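Local coordinates for kallistatin (Homo sapiens, PDB 6F4V), which inhibits tissue kallikrein as a serpin, forming a stable equimolar complex with the protease after cleavage at the reactive site, at residues D158-L163 and K307-E312; S218-D223 and K266-H271; I233-N236 and E242-E245. One frame throughout, in Å; residues are numbered along the deposited sequence.

In the fold
The three contacts lie toward the two ends of the serpin. Interaction 1 stands apart, its centre about 50 Å from that of interaction 2 and about 43 Å from that of interaction 3, across the chain's centre, though interactions 1 and 2 reach the same large sheet. Interactions 2 and 3 are neighbours, their centres about 16 Å apart, and share a four-stranded sheet: Ser218 O and Leu234 N, 2.8 Å apart, probably form a hydrogen bond between adjacent strands. Neither lies in the ligand sites. The side chain of Met222 is about 10 Å from a sodium ion, and those of Leu220 and Ile243 are about 14 and 11 Å from a sulfated glucopyranoside.

Interaction 1: residues D158-L163 and K307-E312; sequences DVLMVL and KQQKLE
Leu160 and Leu311 meet through one methyl each, Leu160 CD1 lying 3.9 Å from Leu311 CD2, with the two side chains slanting past each other. The same Leu160 methyl approaches the aliphatic part of Gln309, where CD1 and Gln309 CG are 4.3 Å apart. A glutamine suits this margin, since its CH2 groups can lie against the leucine while the amide extends beyond them. The contact is small, burying 84 Å² in all, and no hydrogen bond crosses it.

Both leucines set CG anti to the carbonyl carbon (chi1 -56° and -62°) and differ in where they start. Leu160 points at the loop directly from its backbone, while Leu311 leaves its backbone to one side and only its end closes in on the strand.

One shell out, the end of the chain fills in around the pair. Phe341 touches both Leu160 and Gln309, and Ile339 is touched by Leu311 and Met161. Two acidic groups lie to one side of the apolar patch: Asp158 OD2 and Glu312 OE2 are 6.1 Å apart, and both side chains touch Lys340, whose positive charge would be expected to ease their mutual repulsion.

Leu160 sits at an irregularity of its strand: it and Met161 both face Ile339, a classic beta bulge, and the nearly helical psi of Leu160 (-10°) is the local kink that accommodates the extra residue. Strand 328-340 runs between strands 159-172 and 312-324, so 158-163 and 307-312 reach each other past its C-terminal end. That order, with the strand leading to the chain terminus lying antiparallel in the middle of the large sheet, is characteristic of sheet A in a cleaved serpin, whose severed reactive loop has become an inserted strand.

Interaction 2: residues S218-D223 and K266-H271; sequences SVLRMD and KKLELH
Both methyls of Leu270 close on a single methyl of Leu220: Leu220 CD2 is 3.7 Å from Leu270 CD1 and 3.8 Å from Leu270 CD2, the side chains meeting tip to tip. Their chi1 angles, 169° and 174°, swing each CG opposite the backbone N. The other branch of Leu220 turns to Leu268, where CD1 and Leu268 CD2 lie 4.1 Å apart. Met222 joins from beyond, its SD 4.0 Å from Leu270 CD2. Branched leucines and a flexible methionine fit this buried, purely apolar seam, which Phe177 borders by touching both Met222 and Leu270.

Polar groups satisfy one another along their own strands. Arg221 NH2 makes a 3.2 Å salt bridge to Asp223 OD2, and the guanidinium forms a cation-pi contact with Trp208. His271 NE2 donates a 2.6 Å hydrogen bond in its ring plane to Glu269 OE2.

Segment 266-271 passes from strand 265-267 of the four-stranded sheet into the start of strand 269-282, which, with a parallel strand of a second protein chain beside it, corresponds to sheet C, running on into sheet A. Leucines packed between the two sheets are consistent with sheet B lying against sheet C in the serpin fold.

Interaction 3: residues I233-N236 and E242-E245; sequences ILPN and EIEE
Ile243 is the residue of 242-245 that meets the strand, packing against Ile233 and Pro235, while the three glutamates around it turn to other partners. Glu242 comes first, on the exposed side of helix 240-244, where its side chain touches Pro216 and where an exposed, charged side chain is at home on the surface.

Ile243 follows and points straight at the strand. Its two branches divide the work. CG1 lies over one face of the proline ring, displaced to its CB-CG side, 3.8 Å from Pro235 CB and 3.9 Å from Pro235 CG. CG2, which a chi1 of -58° sets opposite the helix backbone N, reaches instead toward the other isoleucine, with Ile243 CG2 and Ile233 CG2 4.1 Å apart. A beta-branched residue is well suited here because both branches begin at CB and can engage two alternate strand residues at once. Ile233 and Pro235 face the helix from the same side of the strand, with Leu234 between them pointing away.

Strand 228-235 is an outer strand of its sheet within this chain, but at Ile233 a strand of a second protein chain pairs with it antiparallel. In the serpin fold this corresponds to sheet B, which the C-terminal segment completes; the second chain is consistent with that fragment. Pro235 has no N-H to give such a neighbour, but its carbonyl oxygen accepts a hydrogen bond from a basic side chain of that chain.

Glu244, next along, is buried yet well supplied, with salt bridges to Arg241 and to a basic side chain of the second chain and a hydrogen bond with Tyr17 OH, while the exposed Glu245 likewise uses OE2 for Arg241 NH2 and OE1 for Tyr18 OH.

Interaction 1: residues D158-L163 and K307-E312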
ATOM      1  N   ASP A 158     -15.656 -17.637  16.524  1.00 48.21           N
ATOM      2  CA  ASP A 158     -14.872 -18.857  16.256  1.00 46.90           C
ATOM      3  C   ASP A 158     -13.481 -18.587  15.624  1.00 43.27           C
ATOM      4  O   ASP A 158     -12.852 -19.493  15.075  1.00 40.13           O
ATOM      5  CB  ASP A 158     -15.691 -19.818  15.368  1.00 49.10           C
ATOM      6  CG  ASP A 158     -16.226 -19.157  14.098  0.48 49.19           C
ATOM      7  OD1 ASP A 158     -16.129 -17.919  13.971  0.70 48.30           O
ATOM      8  OD2 ASP A 158     -16.765 -19.879  13.230  0.76 52.09           O
ATOM      9  N   VAL A 159     -13.016 -17.345  15.697  1.00 41.39           N
ATOM     10  CA  VAL A 159     -11.667 -16.995  15.247  1.00 40.22           C
ATOM     11  C   VAL A 159     -10.648 -17.459  16.276  1.00 40.27           C
ATOM     12  O   VAL A 159     -10.874 -17.312  17.473  1.00 41.84           O
ATOM     13  CB  VAL A 159     -11.553 -15.474  14.992  1.00 39.90           C
ATOM     14  CG1 VAL A 159     -10.102 -15.032  14.819  1.00 38.77           C
ATOM     15  CG2 VAL A 159     -12.386 -15.098  13.779  1.00 39.81           C
ATOM     16  N   LEU A 160      -9.540 -18.032  15.806  1.00 38.73           N
ATOM     17  CA  LEU A 160      -8.438 -18.464  16.670  1.00 39.20           C
ATOM     18  C   LEU A 160      -7.121 -17.719  16.425  1.00 36.09           C
ATOM     19  O   LEU A 160      -6.174 -17.882  17.189  1.00 34.02           O
ATOM     20  CB  LEU A 160      -8.207 -19.962  16.476  1.00 42.08           C
ATOM     21  CG  LEU A 160      -9.432 -20.871  16.719  1.00 46.26           C
ATOM     22  CD1 LEU A 160      -9.119 -22.277  16.212  1.00 47.28           C
ATOM     23  CD2 LEU A 160      -9.861 -20.893  18.192  1.00 46.75           C
ATOM     24  N   MET A 161      -7.044 -16.925  15.352  1.00 34.53           N
ATOM     25  CA  MET A 161      -5.840 -16.136  15.101  1.00 32.67           C
ATOM     26  C   MET A 161      -6.168 -14.962  14.194  1.00 30.81           C
ATOM     27  O   MET A 161      -6.945 -15.093  13.266  1.00 29.30           O
ATOM     28  CB  MET A 161      -4.739 -17.003  14.456  1.00 33.76           C
ATOM     29  CG  MET A 161      -3.416 -16.289  14.249  1.00 35.39           C
ATOM     30  SD  MET A 161      -2.252 -17.281  13.287  1.00 38.51           S
ATOM     31  CE  MET A 161      -2.628 -16.694  11.631  1.00 38.81           C
ATOM     32  N   VAL A 162      -5.556 -13.818  14.476  1.00 30.51           N
ATOM     33  CA  VAL A 162      -5.594 -12.701  13.554  1.00 29.71           C
ATOM     34  C   VAL A 162      -4.156 -12.283  13.280  1.00 29.36           C
ATOM     35  O   VAL A 162      -3.391 -12.002  14.210  1.00 29.08           O
ATOM     36  CB  VAL A 162      -6.403 -11.520  14.099  1.00 29.73           C
ATOM     37  CG1 VAL A 162      -6.341 -10.345  13.130  1.00 29.23           C
ATOM     38  CG2 VAL A 162      -7.837 -11.930  14.332  1.00 30.38           C
ATOM     39  N   LEU A 163      -3.804 -12.285  11.998  1.00 28.84           N
ATOM     40  CA  LEU A 163      -2.537 -11.773  11.523  1.00 29.15           C
ATOM     41  C   LEU A 163      -2.738 -10.316  11.169  1.00 29.29           C
ATOM     42  O   LEU A 163      -3.751  -9.951  10.576  1.00 27.93           O
ATOM     43  CB  LEU A 163      -2.144 -12.562  10.292  1.00 31.08           C
ATOM     44  CG  LEU A 163      -0.912 -12.201   9.511  1.00 32.73           C
ATOM     45  CD1 LEU A 163      -0.348 -13.491   8.888  1.00 35.14           C
ATOM     46  CD2 LEU A 163      -1.153 -11.130   8.452  1.00 33.54           C
ATOM     47  N   LYS A 307      -2.300 -28.337  14.183  1.00 49.93           N
ATOM     48  CA  LYS A 307      -2.912 -29.647  13.860  1.00 53.59           C
ATOM     49  C   LYS A 307      -4.196 -29.893  14.667  1.00 54.59           C
ATOM     50  O   LYS A 307      -4.904 -30.882  14.431  1.00 56.15           O
ATOM     51  CB  LYS A 307      -1.900 -30.768  14.094  1.00 56.73           C
ATOM     52  CG  LYS A 307      -0.705 -30.738  13.140  1.00 58.29           C
ATOM     53  CD  LYS A 307       0.519 -31.453  13.721  1.00 60.90           C
ATOM     54  CE  LYS A 307       1.705 -31.414  12.760  0.44 60.05           C
ATOM     55  NZ  LYS A 307       2.815 -32.303  13.196  0.30 60.25           N
ATOM     56  N   GLN A 308      -4.507 -28.978  15.588  1.00 53.98           N
ATOM     57  CA  GLN A 308      -5.547 -29.177  16.600  1.00 56.80           C
ATOM     58  C   GLN A 308      -6.978 -28.959  16.082  1.00 56.99           C
ATOM     59  O   GLN A 308      -7.924 -29.538  16.632  1.00 56.41           O
ATOM     60  CB  GLN A 308      -5.275 -28.267  17.809  1.00 58.52           C
ATOM     61  CG  GLN A 308      -6.137 -28.571  19.033  1.00 61.27           C
ATOM     62  CD  GLN A 308      -5.882 -27.625  20.197  0.30 61.39           C
ATOM     63  OE1 GLN A 308      -4.737 -27.271  20.507  0.90 63.57           O
ATOM     64  NE2 GLN A 308      -6.959 -27.213  20.854  0.59 60.99           N
ATOM     65  N   GLN A 309      -7.133 -28.110  15.062  1.00 54.03           N
ATOM     66  CA  GLN A 309      -8.417 -27.866  14.410  1.00 54.45           C
ATOM     67  C   GLN A 309      -8.184 -27.702  12.907  1.00 51.95           C
ATOM     68  O   GLN A 309      -7.064 -27.365  12.469  1.00 47.59           O
ATOM     69  CB  GLN A 309      -9.066 -26.570  14.931  1.00 58.01           C
ATOM     70  CG  GLN A 309      -9.406 -26.521  16.418  1.00 60.84           C
ATOM     71  CD  GLN A 309     -10.636 -27.345  16.802  1.00 63.39           C
ATOM     72  OE1 GLN A 309     -11.323 -27.935  15.955  1.00 65.44           O
ATOM     73  NE2 GLN A 309     -10.915 -27.389  18.095  1.00 65.81           N
ATOM     74  N   LYS A 310      -9.242 -27.941  12.130  1.00 50.16           N
ATOM     75  CA  LYS A 310      -9.253 -27.612  10.698  1.00 50.26           C
ATOM     76  C   LYS A 310      -9.588 -26.132  10.518  1.00 46.24           C
ATOM     77  O   LYS A 310     -10.660 -25.674  10.921  1.00 47.23           O
ATOM     78  CB  LYS A 310     -10.232 -28.496   9.917  1.00 52.73           C
ATOM     79  CG  LYS A 310      -9.734 -29.928   9.834  1.00 56.56           C
ATOM     80  CD  LYS A 310     -10.261 -30.689   8.629  1.00 59.75           C
ATOM     81  CE  LYS A 310      -9.749 -32.127   8.677  1.00 62.60           C
ATOM     82  NZ  LYS A 310      -9.982 -32.875   7.410  1.00 65.24           N
ATOM     83  N   LEU A 311      -8.663 -25.395   9.908  1.00 42.89           N
ATOM     84  CA  LEU A 311      -8.754 -23.947   9.874  1.00 40.09           C
ATOM     85  C   LEU A 311      -9.246 -23.437   8.538  1.00 38.19           C
ATOM     86  O   LEU A 311      -8.967 -24.024   7.503  1.00 36.77           O
ATOM     87  CB  LEU A 311      -7.388 -23.335  10.171  1.00 39.47           C
ATOM     88  CG  LEU A 311      -6.813 -23.648  11.556  1.00 40.74           C
ATOM     89  CD1 LEU A 311      -5.533 -22.869  11.741  1.00 41.23           C
ATOM     90  CD2 LEU A 311      -7.788 -23.306  12.675  1.00 41.22           C
ATOM     91  N   GLU A 312      -9.943 -22.311   8.557  1.00 37.22           N
ATOM     92  CA  GLU A 312     -10.266 -21.654   7.297  1.00 36.88           C
ATOM     93  C   GLU A 312     -10.167 -20.127   7.414  1.00 34.73           C
ATOM     94  O   GLU A 312     -10.162 -19.560   8.520  1.00 31.13           O
ATOM     95  CB  GLU A 312     -11.613 -22.165   6.761  1.00 41.07           C
ATOM     96  CG  GLU A 312     -12.822 -21.630   7.457  1.00 45.22           C
ATOM     97  CD  GLU A 312     -14.095 -22.427   7.139  1.00 50.14           C
ATOM     98  OE1 GLU A 312     -14.204 -23.023   6.024  1.00 49.61           O
ATOM     99  OE2 GLU A 312     -14.976 -22.446   8.031  1.00 53.99           O
TER

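Interaction 2: residues S218-D223 and K266-H271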
ATOM      1  N   SER A 218       0.676  14.209 -17.914  1.00 25.57           N
ATOM      2  CA  SER A 218       1.974  14.636 -17.437  1.00 25.93           C
ATOM      3  C   SER A 218       2.353  13.846 -16.189  1.00 24.59           C
ATOM      4  O   SER A 218       1.498  13.326 -15.496  1.00 24.29           O
ATOM      5  CB  SER A 218       1.948  16.134 -17.128  1.00 27.24           C
ATOM      6  OG  SER A 218       1.644  16.900 -18.289  1.00 28.70           O
ATOM      7  N   VAL A 219       3.638  13.774 -15.901  1.00 23.98           N
ATOM      8  CA  VAL A 219       4.149  13.025 -14.762  1.00 23.80           C
ATOM      9  C   VAL A 219       5.184  13.892 -14.055  1.00 24.03           C
ATOM     10  O   VAL A 219       6.093  14.423 -14.689  1.00 25.29           O
ATOM     11  CB  VAL A 219       4.794  11.695 -15.224  1.00 23.88           C
ATOM     12  CG1 VAL A 219       5.337  10.883 -14.045  1.00 23.93           C
ATOM     13  CG2 VAL A 219       3.794  10.860 -16.034  1.00 24.14           C
ATOM     14  N   LEU A 220       5.011  14.039 -12.749  1.00 23.17           N
ATOM     15  CA  LEU A 220       5.929  14.747 -11.856  1.00 22.32           C
ATOM     16  C   LEU A 220       6.499  13.726 -10.919  1.00 22.27           C
ATOM     17  O   LEU A 220       5.736  12.939 -10.344  1.00 21.51           O
ATOM     18  CB  LEU A 220       5.136  15.782 -11.040  1.00 22.43           C
ATOM     19  CG  LEU A 220       5.862  16.458  -9.860  1.00 22.11           C
ATOM     20  CD1 LEU A 220       7.075  17.258 -10.328  1.00 22.74           C
ATOM     21  CD2 LEU A 220       4.899  17.381  -9.145  1.00 22.86           C
ATOM     22  N   ARG A 221       7.819  13.724 -10.713  1.00 22.72           N
ATOM     23  CA  ARG A 221       8.372  12.916  -9.642  1.00 24.42           C
ATOM     24  C   ARG A 221       8.971  13.876  -8.616  1.00 24.86           C
ATOM     25  O   ARG A 221       9.796  14.737  -8.990  1.00 24.62           O
ATOM     26  CB  ARG A 221       9.451  11.979 -10.159  1.00 26.52           C
ATOM     27  CG  ARG A 221       9.873  10.872  -9.204  1.00 28.35           C
ATOM     28  CD  ARG A 221      11.209  10.251  -9.670  1.00 29.89           C
ATOM     29  NE  ARG A 221      12.355  11.059  -9.305  1.00 33.92           N
ATOM     30  CZ  ARG A 221      13.301  11.623 -10.088  1.00 36.30           C
ATOM     31  NH1 ARG A 221      13.343  11.501 -11.386  1.00 36.31           N
ATOM     32  NH2 ARG A 221      14.261  12.347  -9.504  1.00 37.77           N
ATOM     33  N   MET A 222       8.511  13.776  -7.368  1.00 24.18           N
ATOM     34  CA  MET A 222       9.057  14.571  -6.276  1.00 25.19           C
ATOM     35  C   MET A 222       9.833  13.676  -5.329  1.00 26.05           C
ATOM     36  O   MET A 222       9.379  12.587  -4.934  1.00 25.59           O
ATOM     37  CB  MET A 222       7.962  15.318  -5.521  1.00 26.88           C
ATOM     38  CG  MET A 222       7.354  16.436  -6.322  1.00 28.63           C
ATOM     39  SD  MET A 222       6.065  17.307  -5.415  1.00 32.92           S
ATOM     40  CE  MET A 222       7.077  18.218  -4.258  1.00 32.09           C
ATOM     41  N   ASP A 223      11.023  14.127  -4.979  1.00 24.75           N
ATOM     42  CA  ASP A 223      11.875  13.360  -4.094  1.00 25.48           C
ATOM     43  C   ASP A 223      11.562  13.731  -2.666  1.00 24.57           C
ATOM     44  O   ASP A 223      11.251  14.888  -2.365  1.00 24.96           O
ATOM     45  CB  ASP A 223      13.362  13.603  -4.419  1.00 26.85           C
ATOM     46  CG  ASP A 223      13.770  12.967  -5.768  1.00 29.35           C
ATOM     47  OD1 ASP A 223      13.360  11.823  -6.046  1.00 31.67           O
ATOM     48  OD2 ASP A 223      14.368  13.633  -6.617  1.00 31.47           O
ATOM     49  N   LYS A 266      13.546  20.791 -15.034  1.00 34.95           N
ATOM     50  CA  LYS A 266      13.298  22.159 -15.485  1.00 36.87           C
ATOM     51  C   LYS A 266      12.606  22.946 -14.392  1.00 37.62           C
ATOM     52  O   LYS A 266      11.982  22.360 -13.487  1.00 34.84           O
ATOM     53  CB  LYS A 266      12.402  22.165 -16.725  1.00 39.06           C
ATOM     54  CG  LYS A 266      12.978  21.476 -17.961  1.00 41.56           C
ATOM     55  CD  LYS A 266      14.115  22.301 -18.566  1.00 45.01           C
ATOM     56  CE  LYS A 266      14.793  21.584 -19.730  1.00 47.51           C
ATOM     57  NZ  LYS A 266      13.795  21.207 -20.766  1.00 47.97           N
ATOM     58  N   LYS A 267      12.670  24.279 -14.496  1.00 37.80           N
ATOM     59  CA  LYS A 267      11.877  25.137 -13.615  1.00 38.69           C
ATOM     60  C   LYS A 267      10.399  24.794 -13.822  1.00 35.87           C
ATOM     61  O   LYS A 267       9.954  24.437 -14.922  1.00 36.13           O
ATOM     62  CB  LYS A 267      12.150  26.650 -13.800  1.00 43.02           C
ATOM     63  CG  LYS A 267      11.564  27.492 -12.656  1.00 45.91           C
ATOM     64  CD  LYS A 267      12.013  28.963 -12.630  1.00 50.17           C
ATOM     65  CE  LYS A 267      13.144  29.218 -11.626  1.00 52.67           C
ATOM     66  NZ  LYS A 267      13.335  30.669 -11.299  1.00 55.88           N
ATOM     67  N   LEU A 268       9.670  24.799 -12.718  1.00 34.17           N
ATOM     68  CA  LEU A 268       8.273  24.457 -12.738  1.00 33.44           C
ATOM     69  C   LEU A 268       7.476  25.359 -11.824  1.00 33.34           C
ATOM     70  O   LEU A 268       7.842  25.562 -10.669  1.00 35.25           O
ATOM     71  CB  LEU A 268       8.095  23.025 -12.271  1.00 31.97           C
ATOM     72  CG  LEU A 268       6.677  22.486 -12.178  1.00 30.93           C
ATOM     73  CD1 LEU A 268       6.093  22.376 -13.557  1.00 31.62           C
ATOM     74  CD2 LEU A 268       6.662  21.112 -11.512  1.00 31.03           C
ATOM     75  N   GLU A 269       6.349  25.824 -12.328  1.00 33.03           N
ATOM     76  CA  GLU A 269       5.323  26.406 -11.492  1.00 34.67           C
ATOM     77  C   GLU A 269       4.362  25.274 -11.132  1.00 32.42           C
ATOM     78  O   GLU A 269       3.682  24.765 -12.009  1.00 32.55           O
ATOM     79  CB  GLU A 269       4.600  27.515 -12.246  1.00 35.51           C
ATOM     80  CG  GLU A 269       3.546  28.249 -11.439  1.00 38.19           C
ATOM     81  CD  GLU A 269       2.653  29.096 -12.347  1.00 40.89           C
ATOM     82  OE1 GLU A 269       3.202  29.694 -13.294  1.00 43.74           O
ATOM     83  OE2 GLU A 269       1.417  29.136 -12.163  1.00 41.25           O
ATOM     84  N   LEU A 270       4.331  24.900  -9.855  1.00 31.46           N
ATOM     85  CA  LEU A 270       3.638  23.691  -9.387  1.00 29.91           C
ATOM     86  C   LEU A 270       2.536  24.069  -8.421  1.00 29.08           C
ATOM     87  O   LEU A 270       2.800  24.688  -7.396  1.00 29.98           O
ATOM     88  CB  LEU A 270       4.636  22.759  -8.681  1.00 29.31           C
ATOM     89  CG  LEU A 270       4.070  21.520  -7.994  1.00 28.77           C
ATOM     90  CD1 LEU A 270       3.293  20.662  -8.980  1.00 28.82           C
ATOM     91  CD2 LEU A 270       5.200  20.725  -7.386  1.00 28.59           C
ATOM     92  N   HIS A 271       1.311  23.715  -8.758  1.00 29.06           N
ATOM     93  CA  HIS A 271       0.169  23.886  -7.880  1.00 29.67           C
ATOM     94  C   HIS A 271      -0.270  22.501  -7.494  1.00 28.49           C
ATOM     95  O   HIS A 271      -0.631  21.715  -8.371  1.00 26.83           O
ATOM     96  CB  HIS A 271      -0.986  24.586  -8.606  1.00 31.15           C
ATOM     97  CG  HIS A 271      -0.608  25.891  -9.235  1.00 33.54           C
ATOM     98  ND1 HIS A 271      -1.053  27.108  -8.759  1.00 36.49           N
ATOM     99  CD2 HIS A 271       0.164  26.167 -10.314  1.00 34.60           C
ATOM    100  CE1 HIS A 271      -0.559  28.079  -9.515  1.00 36.78           C
ATOM    101  NE2 HIS A 271       0.171  27.529 -10.473  1.00 35.62           N
TER

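Interaction 3: residues I233-N236 and E242-E245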
ATOM      1  N   ILE A 233       0.817  11.604 -11.240  1.00 21.38           N
ATOM      2  CA  ILE A 233       0.478  11.419 -12.633  1.00 22.35           C
ATOM      3  C   ILE A 233      -0.832  12.122 -12.873  1.00 22.65           C
ATOM      4  O   ILE A 233      -1.830  11.862 -12.208  1.00 21.18           O
ATOM      5  CB  ILE A 233       0.390   9.942 -13.001  1.00 22.90           C
ATOM      6  CG1 ILE A 233       1.748   9.290 -12.740  1.00 22.27           C
ATOM      7  CG2 ILE A 233       0.003   9.781 -14.460  1.00 23.00           C
ATOM      8  CD1 ILE A 233       1.642   7.942 -12.083  1.00 23.77           C
ATOM      9  N   LEU A 234      -0.782  13.063 -13.808  1.00 23.12           N
ATOM     10  CA  LEU A 234      -1.886  13.977 -14.066  1.00 24.30           C
ATOM     11  C   LEU A 234      -2.474  13.718 -15.452  1.00 25.08           C
ATOM     12  O   LEU A 234      -1.953  14.245 -16.431  1.00 26.38           O
ATOM     13  CB  LEU A 234      -1.363  15.402 -13.977  1.00 24.63           C
ATOM     14  CG  LEU A 234      -2.412  16.510 -14.098  1.00 25.34           C
ATOM     15  CD1 LEU A 234      -3.471  16.396 -13.014  1.00 25.86           C
ATOM     16  CD2 LEU A 234      -1.734  17.863 -14.039  1.00 26.47           C
ATOM     17  N   PRO A 235      -3.548  12.900 -15.543  1.00 25.48           N
ATOM     18  CA  PRO A 235      -4.166  12.700 -16.845  1.00 26.27           C
ATOM     19  C   PRO A 235      -4.788  14.013 -17.316  1.00 28.21           C
ATOM     20  O   PRO A 235      -5.209  14.847 -16.492  1.00 27.63           O
ATOM     21  CB  PRO A 235      -5.225  11.635 -16.571  1.00 26.14           C
ATOM     22  CG  PRO A 235      -4.781  10.958 -15.306  1.00 25.78           C
ATOM     23  CD  PRO A 235      -4.240  12.103 -14.518  1.00 25.00           C
ATOM     24  N   ASN A 236      -4.799  14.217 -18.624  1.00 30.53           N
ATOM     25  CA  ASN A 236      -5.527  15.353 -19.199  1.00 32.45           C
ATOM     26  C   ASN A 236      -6.998  15.199 -18.786  1.00 34.26           C
ATOM     27  O   ASN A 236      -7.463  14.090 -18.463  1.00 32.66           O
ATOM     28  CB  ASN A 236      -5.398  15.372 -20.726  1.00 33.31           C
ATOM     29  CG  ASN A 236      -3.971  15.532 -21.207  1.00 33.92           C
ATOM     30  OD1 ASN A 236      -3.058  15.917 -20.456  1.00 35.08           O
ATOM     31  ND2 ASN A 236      -3.767  15.250 -22.480  1.00 34.94           N
ATOM     32  N   GLU A 242      -7.965   6.230 -19.574  1.00 29.34           N
ATOM     33  CA  GLU A 242      -6.941   5.891 -20.566  1.00 30.86           C
ATOM     34  C   GLU A 242      -5.563   5.620 -19.923  1.00 28.19           C
ATOM     35  O   GLU A 242      -4.789   4.728 -20.341  1.00 28.14           O
ATOM     36  CB  GLU A 242      -6.780   7.001 -21.608  1.00 35.12           C
ATOM     37  CG  GLU A 242      -8.076   7.296 -22.367  1.00 40.86           C
ATOM     38  CD  GLU A 242      -7.861   7.839 -23.777  1.00 45.49           C
ATOM     39  OE1 GLU A 242      -8.887   7.941 -24.499  1.00 53.61           O
ATOM     40  OE2 GLU A 242      -6.698   8.136 -24.184  1.00 48.24           O
ATOM     41  N   ILE A 243      -5.257   6.381 -18.883  1.00 26.70           N
ATOM     42  CA  ILE A 243      -4.002   6.182 -18.185  1.00 25.08           C
ATOM     43  C   ILE A 243      -4.068   4.938 -17.308  1.00 25.26           C
ATOM     44  O   ILE A 243      -3.114   4.133 -17.255  1.00 24.55           O
ATOM     45  CB  ILE A 243      -3.647   7.437 -17.364  1.00 25.00           C
ATOM     46  CG1 ILE A 243      -3.541   8.680 -18.270  1.00 25.42           C
ATOM     47  CG2 ILE A 243      -2.374   7.206 -16.604  1.00 23.80           C
ATOM     48  CD1 ILE A 243      -2.620   8.532 -19.453  1.00 26.20           C
ATOM     49  N   GLU A 244      -5.209   4.731 -16.659  1.00 25.26           N
ATOM     50  CA  GLU A 244      -5.378   3.532 -15.829  1.00 25.54           C
ATOM     51  C   GLU A 244      -5.205   2.239 -16.640  1.00 25.73           C
ATOM     52  O   GLU A 244      -4.637   1.258 -16.132  1.00 24.61           O
ATOM     53  CB  GLU A 244      -6.727   3.572 -15.108  1.00 25.98           C
ATOM     54  CG  GLU A 244      -6.785   4.627 -14.008  1.00 25.79           C
ATOM     55  CD  GLU A 244      -8.120   4.675 -13.278  1.00 27.24           C
ATOM     56  OE1 GLU A 244      -9.152   4.372 -13.893  1.00 28.99           O
ATOM     57  OE2 GLU A 244      -8.169   5.037 -12.093  1.00 26.76           O
ATOM     58  N   GLU A 245      -5.640   2.250 -17.913  1.00 27.82           N
ATOM     59  CA  GLU A 245      -5.520   1.071 -18.801  1.00 29.42           C
ATOM     60  C   GLU A 245      -4.088   0.696 -19.083  1.00 29.21           C
ATOM     61  O   GLU A 245      -3.835  -0.438 -19.413  1.00 29.50           O
ATOM     62  CB  GLU A 245      -6.200   1.254 -20.159  1.00 32.08           C
ATOM     63  CG  GLU A 245      -7.700   1.387 -20.111  1.00 34.68           C
ATOM     64  CD  GLU A 245      -8.462   0.120 -19.804  1.00 37.66           C
ATOM     65  OE1 GLU A 245      -7.909  -0.977 -19.529  1.00 37.99           O
ATOM     66  OE2 GLU A 245      -9.699   0.265 -19.864  1.00 43.57           O
TER